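Local atomic coordinates of trimethylamine-N-oxide reductase (Haemophilus influenzae, PDB entry 7L5I), a protein that probably reduces trimethylamine N-oxide or related oxides at a molybdenum centre carried by two molybdopterin guanine dinucleotide cofactors. Residues A[242-247]-A[336-341]; A[207-212]-A[236-241]; A[425-430]-A[442-447]. All blocks are in the same frame, centred on the assembly; numbering follows the deposited sequence. Where two conformers were deposited one is given.

Contact 1 (A[242-247]-A[336-341]); sequences GKRIIC and AADFAS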
ATOM      1  N   GLY A 242      15.383  25.635   5.324  1.00 16.88           N
ATOM      2  CA  GLY A 242      16.387  25.862   4.320  1.00 17.72           C
ATOM      3  C   GLY A 242      17.367  24.739   4.122  1.00 21.54           C
ATOM      4  O   GLY A 242      18.262  24.863   3.279  1.00 23.37           O
ATOM      5  N   LYS A 243      17.237  23.640   4.863  1.00 17.94           N
ATOM      6  CA  LYS A 243      18.183  22.545   4.692  1.00 19.42           C
ATOM      7  C   LYS A 243      17.817  21.714   3.470  1.00 18.36           C
ATOM      8  O   LYS A 243      16.759  21.878   2.880  1.00 19.69           O
ATOM      9  CB  LYS A 243      18.258  21.729   5.977  1.00 21.48           C
ATOM     10  CG  LYS A 243      18.892  22.604   7.073  1.00 25.76           C
ATOM     11  CD  LYS A 243      19.356  21.856   8.282  1.00 27.69           C
ATOM     12  CE  LYS A 243      18.204  21.535   9.162  1.00 26.32           C
ATOM     13  NZ  LYS A 243      18.668  20.782  10.371  1.00 25.38           N
ATOM     14  N   ARG A 244      18.760  20.862   3.058  1.00 17.74           N
ATOM     15  CA  ARG A 244      18.710  20.232   1.746  1.00 17.04           C
ATOM     16  C   ARG A 244      17.761  19.039   1.728  1.00 17.69           C
ATOM     17  O   ARG A 244      17.832  18.153   2.593  1.00 15.44           O
ATOM     18  CB  ARG A 244      20.089  19.749   1.316  1.00 19.10           C
ATOM     19  CG  ARG A 244      20.937  20.749   0.583  1.00 37.01           C
ATOM     20  CD  ARG A 244      22.228  20.084   0.086  1.00 27.50           C
ATOM     21  NE  ARG A 244      22.093  19.500  -1.247  1.00 27.24           N
ATOM     22  CZ  ARG A 244      23.029  18.752  -1.836  1.00 25.78           C
ATOM     23  NH1 ARG A 244      24.148  18.466  -1.191  1.00 24.85           N
ATOM     24  NH2 ARG A 244      22.846  18.286  -3.061  1.00 29.62           N
ATOM     25  N   ILE A 245      16.892  19.021   0.721  1.00 17.76           N
ATOM     26  CA  ILE A 245      16.014  17.900   0.420  1.00 14.79           C
ATOM     27  C   ILE A 245      16.341  17.432  -0.991  1.00 17.23           C
ATOM     28  O   ILE A 245      16.319  18.230  -1.944  1.00 17.70           O
ATOM     29  CB  ILE A 245      14.536  18.275   0.541  1.00 14.79           C
ATOM     30  CG1 ILE A 245      14.232  18.836   1.931  1.00 17.02           C
ATOM     31  CG2 ILE A 245      13.652  17.059   0.265  1.00 15.36           C
ATOM     32  CD1 ILE A 245      12.846  19.412   2.060  1.00 18.81           C
ATOM     33  N   ILE A 246      16.656  16.150  -1.122  1.00 16.47           N
ATOM     34  CA  ILE A 246      16.994  15.529  -2.394  1.00 15.65           C
ATOM     35  C   ILE A 246      15.984  14.425  -2.675  1.00 18.00           C
ATOM     36  O   ILE A 246      15.773  13.551  -1.838  1.00 17.92           O
ATOM     37  CB  ILE A 246      18.418  14.954  -2.361  1.00 16.94           C
ATOM     38  CG1 ILE A 246      19.418  16.046  -1.971  1.00 17.86           C
ATOM     39  CG2 ILE A 246      18.765  14.346  -3.709  1.00 19.67           C
ATOM     40  CD1 ILE A 246      20.802  15.523  -1.709  1.00 18.94           C
ATOM     41  N   CYS A 247      15.378  14.454  -3.858  1.00 15.99           N
ATOM     42  CA  CYS A 247      14.412  13.439  -4.254  1.00 15.87           C
ATOM     43  C   CYS A 247      14.994  12.627  -5.409  1.00 16.32           C
ATOM     44  O   CYS A 247      15.302  13.185  -6.466  1.00 16.47           O
ATOM     45  CB  CYS A 247      13.093  14.061  -4.705  1.00 19.18           C
ATOM     46  SG  CYS A 247      12.136  14.864  -3.409  1.00 23.17           S
ATOM     47  N   ALA A 336      27.726  11.227  -3.182  1.00 15.98           N
ATOM     48  CA  ALA A 336      28.509  10.475  -2.210  1.00 17.61           C
ATOM     49  C   ALA A 336      29.255  11.419  -1.281  1.00 19.46           C
ATOM     50  O   ALA A 336      29.248  11.245  -0.060  1.00 18.58           O
ATOM     51  CB  ALA A 336      29.483   9.540  -2.926  1.00 18.29           C
ATOM     52  N   ALA A 337      29.910  12.442  -1.843  1.00 17.40           N
ATOM     53  CA  ALA A 337      30.689  13.355  -1.013  1.00 18.06           C
ATOM     54  C   ALA A 337      29.793  14.095  -0.039  1.00 21.55           C
ATOM     55  O   ALA A 337      30.144  14.277   1.130  1.00 22.40           O
ATOM     56  CB  ALA A 337      31.444  14.353  -1.901  1.00 21.01           C
ATOM     57  N   ASP A 338      28.620  14.521  -0.503  1.00 16.59           N
ATOM     58  CA  ASP A 338      27.725  15.291   0.339  1.00 18.75           C
ATOM     59  C   ASP A 338      27.107  14.418   1.423  1.00 18.40           C
ATOM     60  O   ASP A 338      26.996  14.852   2.570  1.00 17.74           O
ATOM     61  CB  ASP A 338      26.646  15.951  -0.502  1.00 21.71           C
ATOM     62  CG  ASP A 338      27.215  17.015  -1.453  1.00 37.39           C
ATOM     63  OD1 ASP A 338      28.410  17.357  -1.318  1.00 38.01           O
ATOM     64  OD2 ASP A 338      26.472  17.504  -2.335  1.00 31.86           O
ATOM     65  N   PHE A 339      26.714  13.186   1.086  1.00 17.52           N
ATOM     66  CA  PHE A 339      26.121  12.317   2.099  1.00 16.39           C
ATOM     67  C   PHE A 339      27.107  12.073   3.240  1.00 17.49           C
ATOM     68  O   PHE A 339      26.709  11.935   4.401  1.00 19.11           O
ATOM     69  CB  PHE A 339      25.726  10.956   1.521  1.00 17.21           C
ATOM     70  CG  PHE A 339      24.606  10.981   0.512  1.00 15.95           C
ATOM     71  CD1 PHE A 339      23.901  12.130   0.233  1.00 19.31           C
ATOM     72  CD2 PHE A 339      24.278   9.820  -0.154  1.00 19.82           C
ATOM     73  CE1 PHE A 339      22.868  12.118  -0.724  1.00 17.77           C
ATOM     74  CE2 PHE A 339      23.252   9.794  -1.090  1.00 19.65           C
ATOM     75  CZ  PHE A 339      22.549  10.942  -1.361  1.00 16.30           C
ATOM     76  N   ALA A 340      28.400  11.934   2.913  1.00 16.58           N
ATOM     77  CA  ALA A 340      29.410  11.633   3.918  1.00 19.77           C
ATOM     78  C   ALA A 340      29.871  12.878   4.669  1.00 21.80           C
ATOM     79  O   ALA A 340      30.290  12.782   5.829  1.00 22.68           O
ATOM     80  CB  ALA A 340      30.632  10.961   3.267  1.00 20.24           C
ATOM     81  N   SER A 341      29.787  14.041   4.045  1.00 22.16           N
ATOM     82  CA  SER A 341      30.296  15.258   4.649  1.00 22.47           C
ATOM     83  C   SER A 341      29.317  15.867   5.628  1.00 23.14           C
ATOM     84  O   SER A 341      29.732  16.604   6.523  1.00 23.18           O
ATOM     85  CB  SER A 341      30.616  16.273   3.550  1.00 25.84           C
ATOM     86  OG  SER A 341      29.416  16.732   2.971  1.00 41.82           O
TER
HETATM   87  O   HOH W   1      24.964  16.452  -4.186  1.00 33.51           O

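Contact 2 (A[207-212]-A[236-241]); sequences DIIVLW and KKFQAS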
ATOM      1  N   ASP A 207      21.387  17.627   8.195  1.00 15.96           N
ATOM      2  CA  ASP A 207      21.707  18.613   7.166  1.00 18.22           C
ATOM      3  C   ASP A 207      21.055  18.288   5.825  1.00 17.47           C
ATOM      4  O   ASP A 207      20.769  19.195   5.032  1.00 18.19           O
ATOM      5  CB  ASP A 207      23.217  18.680   6.963  1.00 19.52           C
ATOM      6  CG  ASP A 207      23.949  19.089   8.209  1.00 31.31           C
ATOM      7  OD1 ASP A 207      23.573  20.140   8.787  1.00 27.96           O
ATOM      8  OD2 ASP A 207      24.907  18.362   8.595  1.00 28.90           O
ATOM      9  N   ILE A 208      20.879  17.001   5.537  1.00 13.91           N
ATOM     10  CA  ILE A 208      20.329  16.524   4.282  1.00 14.76           C
ATOM     11  C   ILE A 208      19.330  15.427   4.604  1.00 15.43           C
ATOM     12  O   ILE A 208      19.650  14.522   5.387  1.00 14.81           O
ATOM     13  CB  ILE A 208      21.410  15.962   3.339  1.00 15.26           C
ATOM     14  CG1 ILE A 208      22.533  16.973   3.113  1.00 17.32           C
ATOM     15  CG2 ILE A 208      20.796  15.498   2.000  1.00 18.99           C
ATOM     16  CD1 ILE A 208      23.694  16.389   2.292  1.00 23.69           C
ATOM     17  N   ILE A 209      18.162  15.470   3.976  1.00 14.82           N
ATOM     18  CA  ILE A 209      17.291  14.300   3.902  1.00 14.64           C
ATOM     19  C   ILE A 209      17.162  13.901   2.443  1.00 14.76           C
ATOM     20  O   ILE A 209      16.946  14.746   1.569  1.00 14.31           O
ATOM     21  CB  ILE A 209      15.916  14.526   4.551  1.00 13.84           C
ATOM     22  CG1 ILE A 209      15.092  15.589   3.848  1.00 14.57           C
ATOM     23  CG2 ILE A 209      16.096  14.909   6.031  1.00 15.25           C
ATOM     24  CD1 ILE A 209      13.730  15.835   4.544  1.00 19.27           C
ATOM     25  N   VAL A 210      17.287  12.613   2.191  1.00 13.46           N
ATOM     26  CA  VAL A 210      17.190  12.047   0.857  1.00 11.86           C
ATOM     27  C   VAL A 210      15.910  11.239   0.779  1.00 14.83           C
ATOM     28  O   VAL A 210      15.756  10.211   1.450  1.00 16.02           O
ATOM     29  CB  VAL A 210      18.412  11.192   0.527  1.00 15.19           C
ATOM     30  CG1 VAL A 210      18.335  10.702  -0.893  1.00 14.06           C
ATOM     31  CG2 VAL A 210      19.679  12.010   0.776  1.00 13.91           C
ATOM     32  N   LEU A 211      14.986  11.707  -0.042  1.00 13.71           N
ATOM     33  CA  LEU A 211      13.731  11.008  -0.293  1.00 11.08           C
ATOM     34  C   LEU A 211      13.981  10.063  -1.456  1.00 15.48           C
ATOM     35  O   LEU A 211      13.925  10.456  -2.622  1.00 17.37           O
ATOM     36  CB  LEU A 211      12.609  12.005  -0.571  1.00 13.04           C
ATOM     37  CG  LEU A 211      12.284  12.845   0.655  1.00 17.00           C
ATOM     38  CD1 LEU A 211      11.368  13.975   0.372  1.00 18.03           C
ATOM     39  CD2 LEU A 211      11.637  11.937   1.677  1.00 22.31           C
ATOM     40  N   TRP A 212      14.275   8.813  -1.133  1.00 12.65           N
ATOM     41  CA  TRP A 212      14.688   7.822  -2.113  1.00 11.20           C
ATOM     42  C   TRP A 212      13.483   6.948  -2.424  1.00 13.30           C
ATOM     43  O   TRP A 212      13.060   6.154  -1.584  1.00 12.56           O
ATOM     44  CB  TRP A 212      15.854   6.991  -1.563  1.00 14.76           C
ATOM     45  CG  TRP A 212      16.722   6.477  -2.644  1.00 14.16           C
ATOM     46  CD1 TRP A 212      16.316   5.873  -3.792  1.00 16.02           C
ATOM     47  CD2 TRP A 212      18.151   6.522  -2.693  1.00 14.79           C
ATOM     48  NE1 TRP A 212      17.415   5.547  -4.574  1.00 16.10           N
ATOM     49  CE2 TRP A 212      18.548   5.937  -3.905  1.00 16.82           C
ATOM     50  CE3 TRP A 212      19.127   7.002  -1.818  1.00 17.20           C
ATOM     51  CZ2 TRP A 212      19.900   5.843  -4.284  1.00 19.02           C
ATOM     52  CZ3 TRP A 212      20.460   6.881  -2.184  1.00 16.85           C
ATOM     53  CH2 TRP A 212      20.826   6.315  -3.400  1.00 15.85           C
ATOM     54  N   LYS A 236       7.284  20.090   5.818  1.00 13.90           N
ATOM     55  CA  LYS A 236       7.195  21.521   5.523  1.00 14.88           C
ATOM     56  C   LYS A 236       8.131  22.325   6.416  1.00 16.33           C
ATOM     57  O   LYS A 236       8.776  23.277   5.956  1.00 16.58           O
ATOM     58  CB  LYS A 236       5.749  21.993   5.679  1.00 19.45           C
ATOM     59  CG  LYS A 236       4.788  21.412   4.627  1.00 19.49           C
ATOM     60  CD  LYS A 236       4.887  22.146   3.304  1.00 24.32           C
ATOM     61  CE  LYS A 236       4.254  23.518   3.413  1.00 36.03           C
ATOM     62  NZ  LYS A 236       4.262  24.180   2.091  1.00 38.61           N
ATOM     63  N   LYS A 237       8.203  21.974   7.705  1.00 16.49           N
ATOM     64  CA  LYS A 237       9.117  22.665   8.603  1.00 17.04           C
ATOM     65  C   LYS A 237      10.553  22.463   8.168  1.00 15.39           C
ATOM     66  O   LYS A 237      11.380  23.395   8.242  1.00 16.41           O
ATOM     67  CB  LYS A 237       8.943  22.165  10.032  1.00 19.36           C
ATOM     68  CG  LYS A 237       7.689  22.605  10.714  1.00 36.38           C
ATOM     69  CD  LYS A 237       7.759  22.241  12.187  1.00 57.36           C
ATOM     70  CE  LYS A 237       6.396  22.299  12.842  1.00 51.68           C
ATOM     71  NZ  LYS A 237       6.095  21.036  13.595  1.00 47.03           N
ATOM     72  N   PHE A 238      10.895  21.240   7.753  1.00 15.73           N
ATOM     73  CA  PHE A 238      12.265  20.995   7.334  1.00 13.22           C
ATOM     74  C   PHE A 238      12.583  21.831   6.111  1.00 14.30           C
ATOM     75  O   PHE A 238      13.668  22.428   6.022  1.00 15.84           O
ATOM     76  CB  PHE A 238      12.519  19.525   7.057  1.00 16.31           C
ATOM     77  CG  PHE A 238      13.979  19.190   6.877  1.00 12.33           C
ATOM     78  CD1 PHE A 238      14.758  18.848   7.975  1.00 17.74           C
ATOM     79  CD2 PHE A 238      14.566  19.209   5.643  1.00 16.00           C
ATOM     80  CE1 PHE A 238      16.084  18.523   7.827  1.00 13.87           C
ATOM     81  CE2 PHE A 238      15.918  18.889   5.493  1.00 16.75           C
ATOM     82  CZ  PHE A 238      16.669  18.558   6.577  1.00 13.78           C
ATOM     83  N   GLN A 239      11.653  21.889   5.155  0.52 15.59           N
ATOM     84  CA  GLN A 239      11.860  22.732   3.985  0.52 17.42           C
ATOM     85  C   GLN A 239      12.075  24.182   4.397  0.52 16.42           C
ATOM     86  O   GLN A 239      12.974  24.863   3.885  0.52 18.47           O
ATOM     87  CB  GLN A 239      10.671  22.650   3.026  0.52 18.66           C
ATOM     88  CG  GLN A 239      10.875  23.533   1.765  0.52 21.10           C
ATOM     89  CD  GLN A 239       9.588  24.101   1.187  0.52 26.02           C
ATOM     90  OE1 GLN A 239       8.504  23.909   1.739  0.52 27.86           O
ATOM     91  NE2 GLN A 239       9.703  24.806   0.059  0.52 32.42           N
ATOM     92  N   ALA A 240      11.225  24.680   5.298  1.00 16.15           N
ATOM     93  CA  ALA A 240      11.278  26.083   5.694  1.00 20.12           C
ATOM     94  C   ALA A 240      12.556  26.416   6.431  1.00 20.95           C
ATOM     95  O   ALA A 240      12.941  27.589   6.478  1.00 19.67           O
ATOM     96  CB  ALA A 240      10.070  26.430   6.558  1.00 21.78           C
ATOM     97  N   SER A 241      13.234  25.411   6.993  1.00 21.22           N
ATOM     98  CA  SER A 241      14.524  25.634   7.624  1.00 18.43           C
ATOM     99  C   SER A 241      15.645  25.835   6.610  1.00 18.28           C
ATOM    100  O   SER A 241      16.762  26.199   7.001  1.00 19.44           O
ATOM    101  CB  SER A 241      14.857  24.452   8.545  1.00 20.68           C
ATOM    102  OG  SER A 241      15.415  23.398   7.792  1.00 20.09           O
TER

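Contact 3 (A[425-430]-A[442-447]); sequences AFPLAR and IQYNGT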
ATOM      1  N   ALA A 425      -1.207 -21.278   3.285  1.00 28.91           N
ATOM      2  CA  ALA A 425      -1.033 -19.844   3.070  1.00 27.89           C
ATOM      3  C   ALA A 425       0.168 -19.562   2.172  1.00 27.36           C
ATOM      4  O   ALA A 425       1.224 -20.176   2.300  1.00 32.73           O
ATOM      5  CB  ALA A 425      -0.840 -19.117   4.402  1.00 27.86           C
ATOM      6  N   PHE A 426       0.007 -18.602   1.284  1.00 21.09           N
ATOM      7  CA  PHE A 426       0.994 -18.305   0.256  1.00 21.60           C
ATOM      8  C   PHE A 426       1.267 -16.811   0.197  1.00 19.08           C
ATOM      9  O   PHE A 426       0.429 -16.006   0.607  1.00 18.13           O
ATOM     10  CB  PHE A 426       0.470 -18.783  -1.101  1.00 19.66           C
ATOM     11  CG  PHE A 426      -0.933 -18.312  -1.399  1.00 14.61           C
ATOM     12  CD1 PHE A 426      -1.150 -17.097  -2.020  1.00 15.94           C
ATOM     13  CD2 PHE A 426      -2.033 -19.088  -1.047  1.00 18.40           C
ATOM     14  CE1 PHE A 426      -2.423 -16.670  -2.322  1.00 16.85           C
ATOM     15  CE2 PHE A 426      -3.315 -18.661  -1.330  1.00 14.51           C
ATOM     16  CZ  PHE A 426      -3.516 -17.454  -1.945  1.00 14.99           C
ATOM     17  N   PRO A 427       2.428 -16.406  -0.327  1.00 18.09           N
ATOM     18  CA  PRO A 427       2.674 -14.965  -0.569  1.00 17.12           C
ATOM     19  C   PRO A 427       1.544 -14.402  -1.414  1.00 14.96           C
ATOM     20  O   PRO A 427       1.230 -14.927  -2.484  1.00 16.29           O
ATOM     21  CB  PRO A 427       4.010 -14.949  -1.321  1.00 17.73           C
ATOM     22  CG  PRO A 427       4.618 -16.288  -1.097  1.00 21.49           C
ATOM     23  CD  PRO A 427       3.503 -17.253  -0.877  1.00 22.19           C
ATOM     24  N   LEU A 428       0.923 -13.318  -0.945  1.00 13.91           N
ATOM     25  CA  LEU A 428      -0.434 -13.046  -1.402  1.00 14.08           C
ATOM     26  C   LEU A 428      -0.518 -12.651  -2.868  1.00 12.61           C
ATOM     27  O   LEU A 428      -1.570 -12.855  -3.493  1.00 14.59           O
ATOM     28  CB  LEU A 428      -1.080 -11.968  -0.534  1.00 14.75           C
ATOM     29  CG  LEU A 428      -0.860 -10.508  -0.904  1.00 13.64           C
ATOM     30  CD1 LEU A 428      -1.751  -9.677  -0.012  1.00 15.09           C
ATOM     31  CD2 LEU A 428       0.591 -10.116  -0.741  1.00 14.88           C
ATOM     32  N   ALA A 429       0.536 -12.080  -3.444  1.00 14.13           N
ATOM     33  CA  ALA A 429       0.454 -11.721  -4.856  1.00 13.52           C
ATOM     34  C   ALA A 429       0.571 -12.929  -5.792  1.00 14.74           C
ATOM     35  O   ALA A 429       0.562 -12.748  -7.017  1.00 14.78           O
ATOM     36  CB  ALA A 429       1.506 -10.661  -5.198  1.00 14.60           C
ATOM     37  N   ARG A 430       0.654 -14.150  -5.261  1.00 13.44           N
ATOM     38  CA  ARG A 430       0.467 -15.358  -6.053  1.00 13.51           C
ATOM     39  C   ARG A 430      -1.017 -15.728  -6.239  1.00 17.51           C
ATOM     40  O   ARG A 430      -1.300 -16.786  -6.793  1.00 16.02           O
ATOM     41  CB  ARG A 430       1.210 -16.533  -5.404  1.00 16.46           C
ATOM     42  CG  ARG A 430       2.717 -16.337  -5.216  1.00 17.10           C
ATOM     43  CD  ARG A 430       3.514 -16.355  -6.526  1.00 21.46           C
ATOM     44  NE  ARG A 430       3.396 -15.107  -7.250  1.00 19.09           N
ATOM     45  CZ  ARG A 430       3.195 -15.005  -8.561  1.00 21.95           C
ATOM     46  NH1 ARG A 430       3.089 -16.088  -9.324  1.00 26.00           N
ATOM     47  NH2 ARG A 430       3.075 -13.816  -9.115  1.00 22.62           N
ATOM     48  N   ILE A 442       6.117 -23.594  -5.195  1.00 19.19           N
ATOM     49  CA  ILE A 442       7.059 -22.503  -5.376  1.00 19.33           C
ATOM     50  C   ILE A 442       8.005 -22.456  -4.180  1.00 16.69           C
ATOM     51  O   ILE A 442       7.726 -22.991  -3.103  1.00 18.86           O
ATOM     52  CB  ILE A 442       6.365 -21.131  -5.540  1.00 22.26           C
ATOM     53  CG1 ILE A 442       5.616 -20.747  -4.253  1.00 23.11           C
ATOM     54  CG2 ILE A 442       5.423 -21.147  -6.712  1.00 26.47           C
ATOM     55  CD1 ILE A 442       5.072 -19.332  -4.288  1.00 27.45           C
ATOM     56  N   GLN A 443       9.137 -21.791  -4.389  1.00 20.64           N
ATOM     57  CA  GLN A 443      10.093 -21.533  -3.320  1.00 19.98           C
ATOM     58  C   GLN A 443       9.768 -20.191  -2.681  1.00 18.42           C
ATOM     59  O   GLN A 443       9.353 -19.256  -3.370  1.00 18.08           O
ATOM     60  CB  GLN A 443      11.519 -21.525  -3.879  1.00 22.45           C
ATOM     61  CG  GLN A 443      12.151 -22.923  -3.970  1.00 29.26           C
ATOM     62  CD  GLN A 443      12.441 -23.500  -2.590  1.00 42.13           C
ATOM     63  OE1 GLN A 443      13.051 -22.840  -1.717  1.00 40.75           O
ATOM     64  NE2 GLN A 443      11.980 -24.720  -2.365  1.00 39.53           N
ATOM     65  N   TYR A 444       9.961 -20.105  -1.359  1.00 19.84           N
ATOM     66  CA  TYR A 444       9.653 -18.879  -0.613  1.00 19.88           C
ATOM     67  C   TYR A 444      10.506 -18.860   0.649  1.00 19.21           C
ATOM     68  O   TYR A 444      10.317 -19.697   1.545  1.00 19.67           O
ATOM     69  CB  TYR A 444       8.158 -18.798  -0.266  1.00 17.81           C
ATOM     70  CG  TYR A 444       7.839 -17.716   0.761  1.00 18.60           C
ATOM     71  CD1 TYR A 444       7.861 -16.372   0.418  1.00 16.58           C
ATOM     72  CD2 TYR A 444       7.531 -18.052   2.064  1.00 21.51           C
ATOM     73  CE1 TYR A 444       7.580 -15.390   1.358  1.00 21.51           C
ATOM     74  CE2 TYR A 444       7.253 -17.089   3.016  1.00 24.49           C
ATOM     75  CZ  TYR A 444       7.266 -15.753   2.657  1.00 27.08           C
ATOM     76  OH  TYR A 444       6.987 -14.798   3.633  1.00 24.82           O
ATOM     77  N   ASN A 445      11.431 -17.904   0.711  1.00 18.51           N
ATOM     78  CA  ASN A 445      12.203 -17.614   1.913  1.00 16.16           C
ATOM     79  C   ASN A 445      12.774 -18.877   2.547  1.00 19.94           C
ATOM     80  O   ASN A 445      12.728 -19.055   3.763  1.00 22.20           O
ATOM     81  CB  ASN A 445      11.355 -16.848   2.924  1.00 16.30           C
ATOM     82  CG  ASN A 445      12.205 -16.080   3.943  1.00 18.60           C
ATOM     83  OD1 ASN A 445      13.374 -15.819   3.708  1.00 20.19           O
ATOM     84  ND2 ASN A 445      11.596 -15.686   5.047  1.00 18.85           N
ATOM     85  N   GLY A 446      13.334 -19.745   1.716  1.00 22.32           N
ATOM     86  CA  GLY A 446      13.987 -20.941   2.192  1.00 23.41           C
ATOM     87  C   GLY A 446      13.087 -22.130   2.419  1.00 28.00           C
ATOM     88  O   GLY A 446      13.574 -23.169   2.888  1.00 31.02           O
ATOM     89  N   THR A 447      11.798 -22.014   2.119  1.00 26.13           N
ATOM     90  CA  THR A 447      10.853 -23.118   2.254  1.00 24.92           C
ATOM     91  C   THR A 447      10.169 -23.368   0.913  1.00 25.96           C
ATOM     92  O   THR A 447      10.307 -22.592  -0.036  1.00 25.49           O
ATOM     93  CB  THR A 447       9.791 -22.824   3.326  1.00 31.03           C
ATOM     94  OG1 THR A 447       8.841 -21.877   2.811  1.00 30.30           O
ATOM     95  CG2 THR A 447      10.423 -22.251   4.595  1.00 30.60           C
TER

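Contact 1 (A[242-247]-A[336-341])
R244 and D338 form a salt bridge in which NH1 of R244 donates to OD2 of D338 at 2.8 Å. The carboxylate oxygen lies at the guanidinium edge, close to its plane, yet the two groups are turned 76° apart, and the donor reaches OD2 from above the carboxylate plane. One water closes a second route: it accepts from R244 NH2 at 3.0 Å and donates a proton to D338 OD2 at 2.6 Å, so this one oxygen takes two hydrogen bonds. NH2 of R244 also forms a salt bridge with E262, and two carboxylates thus share the cation and should steady its charge.

Strand 244-249 belongs to the parallel sheet ordered 262-265, 244-249, 208-212, 344-348, 381-383, a doubly wound, Rossmann-like arrangement, and helix 329-341 covers one of its faces.

Beneath the ion pair the chemistry turns apolar. CD1 of I246 meets the ring edge of F339 at CE1, 4.1 Å away. With CG1 anti to the carbonyl carbon and chi2 extended at 171°, CD1 also comes over one face of the R244 guanidinium, 3.7 Å above its plane and displaced from the middle of the group. The F339 ring also touches V210 of the neighbouring strand 208-212.

Contact 2 (A[207-212]-A[236-241])
I209 lays its branches over one face of the F238 ring. CD1 of I209 comes to 3.6 Å from CD2 of F238 and forms a CH-pi contact, 4.1 Å from the ring centroid and 28° off the normal. The other branch works nearer the far end of the ring: CG2 of I209 is 3.7 Å from CZ of F238 and lies nearer the ring's border than its centre. This double cover follows from the isoleucine torsions, since chi1 of 64° places CG1 between the backbone N and the carbonyl carbon while CG2 stands beside the N, so that both branches face the aromatic plane.

Strand 208-212, helix 230-240 and strand 244-249 form a beta-alpha-beta crossover between neighbouring parallel strands, and this pair docks its helix on the sheet. F238 sits in the last turn of helix 230-240 and points at strand 208-212, from which I209 comes the opposite way; I245 of strand 244-249 also touches F238. W199, I202 and L203 of helix 199-205 add further apolar cover to the ring.

Near the end of the helix, S241 OG donates to F238 O at 2.7 Å, tilted 19° from the carbonyl plane, which ties S241 to the backbone of the residue carrying the ring.

Contact 3 (A[425-430]-A[442-447])
The carbonyl oxygen of Y444, the residue whose ring bears on P427, is gripped twice by T447. Its backbone N donates at 2.8 Å to Y444 O, and OG1 of the same threonine adds a bond of 2.9 Å to Y444 O, in the carbonyl plane. Y444 N returns a bond to T447 O, completing the closure of a type I' beta turn through N445 and G446, both with positive phi. This is the two-residue loop of a tight beta hairpin; the turn joins strand 441-444 to strand 447-450, and I442 and Y444 of the first strand reach across to 425-430.

What crosses the contact is apolar. CG of P427 approaches CD1 of Y444 to 3.6 Å, coming obliquely to the ring as the proline and the tyrosine run antiparallel, flank beside flank. On one face of the same ring lies CB of N445, 4.0 Å above its centre. I442, two residues back on the strand, sends its tip the same way: CD1 is 3.9 Å from CG of R430, so the methyl rests on the aliphatic part of the arginine. Bends at chi2 and chi3 (-71° and 78°) turn the R430 chain beyond this contact, and its guanidinium forms salt bridges with D774 and D433.

R430 is also the N-cap residue of helix 431-436. Before it, the short, weakly bonded strand about 426-427 runs parallel to strand 170-171, and L428 touches Y142, which lines the pocket of the molybdenum-site oxygen. Y444 in turn packs against K171 of strand 170-171, V181 of helix 179-187 and I449 of the partner strand 447-450.

Contacts 1 and 2 serve one parallel sheet. Strands 244-249 and 208-212 are neighbours in it, joined by backbone bonds such as I246 O to L211 N, and helices 329-341 and 230-240 cover its opposite faces. Contact 2 is buried and rests on an isoleucine-phenylalanine packing, with no hydrogen bond between its segments, whereas contact 1, partly buried, backs a small apolar touch with an ion pair and a water. Contact 3 stands apart, its centre 38 Å from each of the other two. It too is partly buried, but there a hairpin meets a short strand and the start of a helix, and the charge of its arginine is answered elsewhere instead of across the contact.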